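Local coordinates for CofB (Escherichia coli, PDB 5AX6), which is a minor pilin of the CFA/III type IVb pilus of enterotoxigenic bacteria, forms a homotrimer and probably takes part in pilus assembly, at residues 58-63 with 139-144. Numbering follows the deposited sequence.
Sequences TTNKDL and IERVDF
Leu63 lays its CD2 methyl over one face of the Arg141 guanidinium, near its rim, 3.7 Å from Arg141 NE. At the edge of the same group the loop presents two carbonyls: Arg141 NH2 donates to Asn60 O at 2.9 Å, almost head-on to the carbonyl (C=O...N angle 167°), while NH1 adds weak bonds to Asn60 O and Lys61 O. Asp143, two residues on in the same strand, holds the arginine in a side-on salt bridge, NE bonding OD1 and NH2 bonding Asp143 OD2 (2.8 Å), both from the syn side, tilted somewhat out of the carboxylate plane. A bend at chi3 (76°) in an otherwise extended chain turns the flat group to serve loop and aspartate together. With an alanine in its place, the Asp143 carboxylate would probably lose its close counter-charge and the carbonyls of Asn60 and Lys61 these donors. A water joins Asn60 ND2 to Asp143 OD2, and Thr58 OG1 donates to Asn60 OD1, fixing the amide's rotation. At the more exposed margin, the Lys61 methylenes cross the Glu140 carboxylate, CB 3.6 Å from OE2. The contact ties the loop between strands 37-42 and 75-76 to strand 139-148 of the pilin-domain sheet; Ser226 of adjacent strand 220-227 hydrogen-bonds Asp143 OD1, and helix 4-25 packs against Phe144.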
loop_
_atom_site.group_PDB
_atom_site.type_symbol
_atom_site.label_atom_id
_atom_site.label_comp_id
_atom_site.label_asym_id
_atom_site.label_seq_id
_atom_site.Cartn_x
_atom_site.Cartn_y
_atom_site.Cartn_z
ATOM N N THR A 58 -27.421 33.158 -15.098
ATOM C CA THR A 58 -27.268 34.599 -15.008
ATOM C C THR A 58 -25.927 34.968 -15.653
ATOM O O THR A 58 -25.102 34.095 -15.923
ATOM C CB THR A 58 -27.345 35.088 -13.557
ATOM O OG1 THR A 58 -26.238 34.559 -12.814
ATOM C CG2 THR A 58 -28.662 34.604 -12.911
ATOM N N THR A 59 -25.702 36.251 -15.913
ATOM C CA THR A 59 -24.493 36.628 -16.651
ATOM C C THR A 59 -23.632 37.634 -15.896
ATOM O O THR A 59 -22.718 38.239 -16.474
ATOM C CB THR A 59 -24.844 37.212 -18.030
ATOM O OG1 THR A 59 -25.679 38.357 -17.854
ATOM C CG2 THR A 59 -25.580 36.181 -18.869
ATOM N N ASN A 60 -23.900 37.803 -14.606
ATOM C CA ASN A 60 -23.120 38.742 -13.799
ATOM C C ASN A 60 -21.790 38.140 -13.323
ATOM O O ASN A 60 -21.625 37.797 -12.149
ATOM C CB ASN A 60 -23.943 39.247 -12.603
ATOM C CG ASN A 60 -24.571 38.119 -11.784
ATOM O OD1 ASN A 60 -25.032 37.116 -12.330
ATOM N ND2 ASN A 60 -24.599 38.296 -10.473
ATOM N N LYS A 61 -20.830 38.030 -14.240
ATOM C CA LYS A 61 -19.526 37.438 -13.904
ATOM C C LYS A 61 -18.758 38.284 -12.898
ATOM O O LYS A 61 -18.020 37.760 -12.068
ATOM C CB LYS A 61 -18.675 37.249 -15.160
ATOM C CG LYS A 61 -19.300 36.387 -16.228
ATOM C CD LYS A 61 -18.313 36.225 -17.368
ATOM C CE LYS A 61 -18.911 35.477 -18.526
ATOM N NZ LYS A 61 -17.889 35.305 -19.597
ATOM N N ASP A 62 -18.914 39.599 -13.002
ATOM C CA ASP A 62 -18.347 40.529 -12.032
ATOM C C ASP A 62 -19.218 40.530 -10.777
ATOM O O ASP A 62 -20.420 40.759 -10.865
ATOM C CB ASP A 62 -18.256 41.936 -12.650
ATOM C CG ASP A 62 -17.513 42.940 -11.767
ATOM O OD1 ASP A 62 -17.564 42.846 -10.521
ATOM O OD2 ASP A 62 -16.885 43.852 -12.341
ATOM N N LEU A 63 -18.618 40.264 -9.620
ATOM C CA LEU A 63 -19.363 40.245 -8.358
ATOM C C LEU A 63 -20.131 41.543 -8.095
ATOM O O LEU A 63 -21.113 41.563 -7.336
ATOM C CB LEU A 63 -18.415 39.970 -7.194
ATOM C CG LEU A 63 -18.031 38.507 -6.979
ATOM C CD1 LEU A 63 -16.791 38.411 -6.087
ATOM C CD2 LEU A 63 -19.201 37.741 -6.368
ATOM N N ILE A 139 -20.524 26.802 -15.844
ATOM C CA ILE A 139 -20.888 27.675 -14.742
ATOM C C ILE A 139 -19.638 28.027 -13.945
ATOM O O ILE A 139 -18.956 27.135 -13.423
ATOM C CB ILE A 139 -21.932 26.996 -13.826
ATOM C CG1 ILE A 139 -23.255 26.789 -14.586
ATOM C CG2 ILE A 139 -22.135 27.806 -12.551
ATOM C CD1 ILE A 139 -24.207 25.762 -13.917
ATOM N N GLU A 140 -19.322 29.313 -13.848
ATOM C CA GLU A 140 -18.069 29.697 -13.207
ATOM C C GLU A 140 -18.261 30.174 -11.786
ATOM O O GLU A 140 -17.293 30.358 -11.038
ATOM C CB GLU A 140 -17.353 30.781 -14.026
ATOM C CG GLU A 140 -18.031 32.133 -14.048
ATOM C CD GLU A 140 -17.245 33.145 -14.878
ATOM O OE1 GLU A 140 -16.905 32.828 -16.039
ATOM O OE2 GLU A 140 -16.950 34.245 -14.362
ATOM N N ARG A 141 -19.510 30.383 -11.400
ATOM C CA ARG A 141 -19.791 30.779 -10.028
ATOM C C ARG A 141 -21.215 30.388 -9.674
ATOM O O ARG A 141 -22.097 30.472 -10.527
ATOM C CB ARG A 141 -19.600 32.295 -9.840
ATOM C CG ARG A 141 -19.454 32.704 -8.375
ATOM C CD ARG A 141 -19.225 34.200 -8.231
ATOM N NE ARG A 141 -20.444 34.982 -8.436
ATOM C CZ ARG A 141 -20.588 35.920 -9.370
ATOM N NH1 ARG A 141 -19.600 36.185 -10.217
ATOM N NH2 ARG A 141 -21.729 36.587 -9.462
ATOM N N VAL A 142 -21.433 29.967 -8.430
ATOM C CA VAL A 142 -22.790 29.700 -7.958
ATOM C C VAL A 142 -23.102 30.629 -6.800
ATOM O O VAL A 142 -22.428 30.599 -5.773
ATOM C CB VAL A 142 -22.983 28.225 -7.506
ATOM C CG1 VAL A 142 -24.446 27.975 -7.131
ATOM C CG2 VAL A 142 -22.545 27.262 -8.604
ATOM N N ASP A 143 -24.123 31.461 -6.976
ATOM C CA ASP A 143 -24.539 32.392 -5.934
ATOM C C ASP A 143 -25.797 31.893 -5.237
ATOM O O ASP A 143 -26.742 31.483 -5.899
ATOM C CB ASP A 143 -24.818 33.783 -6.522
ATOM C CG ASP A 143 -23.557 34.496 -6.994
ATOM O OD1 ASP A 143 -22.442 34.130 -6.547
ATOM O OD2 ASP A 143 -23.695 35.446 -7.800
ATOM N N PHE A 144 -25.805 31.968 -3.910
ATOM C CA PHE A 144 -26.963 31.612 -3.099
ATOM C C PHE A 144 -27.448 32.852 -2.360
ATOM O O PHE A 144 -26.691 33.448 -1.595
ATOM C CB PHE A 144 -26.609 30.509 -2.092
ATOM C CG PHE A 144 -26.187 29.219 -2.727
ATOM C CD1 PHE A 144 -27.114 28.204 -2.958
ATOM C CD2 PHE A 144 -24.864 29.016 -3.095
ATOM C CE1 PHE A 144 -26.729 27.007 -3.558
ATOM C CE2 PHE A 144 -24.466 27.829 -3.676
ATOM C CZ PHE A 144 -25.399 26.816 -3.911
HETATM O O HOH W 1 -25.903 36.937 -8.254
#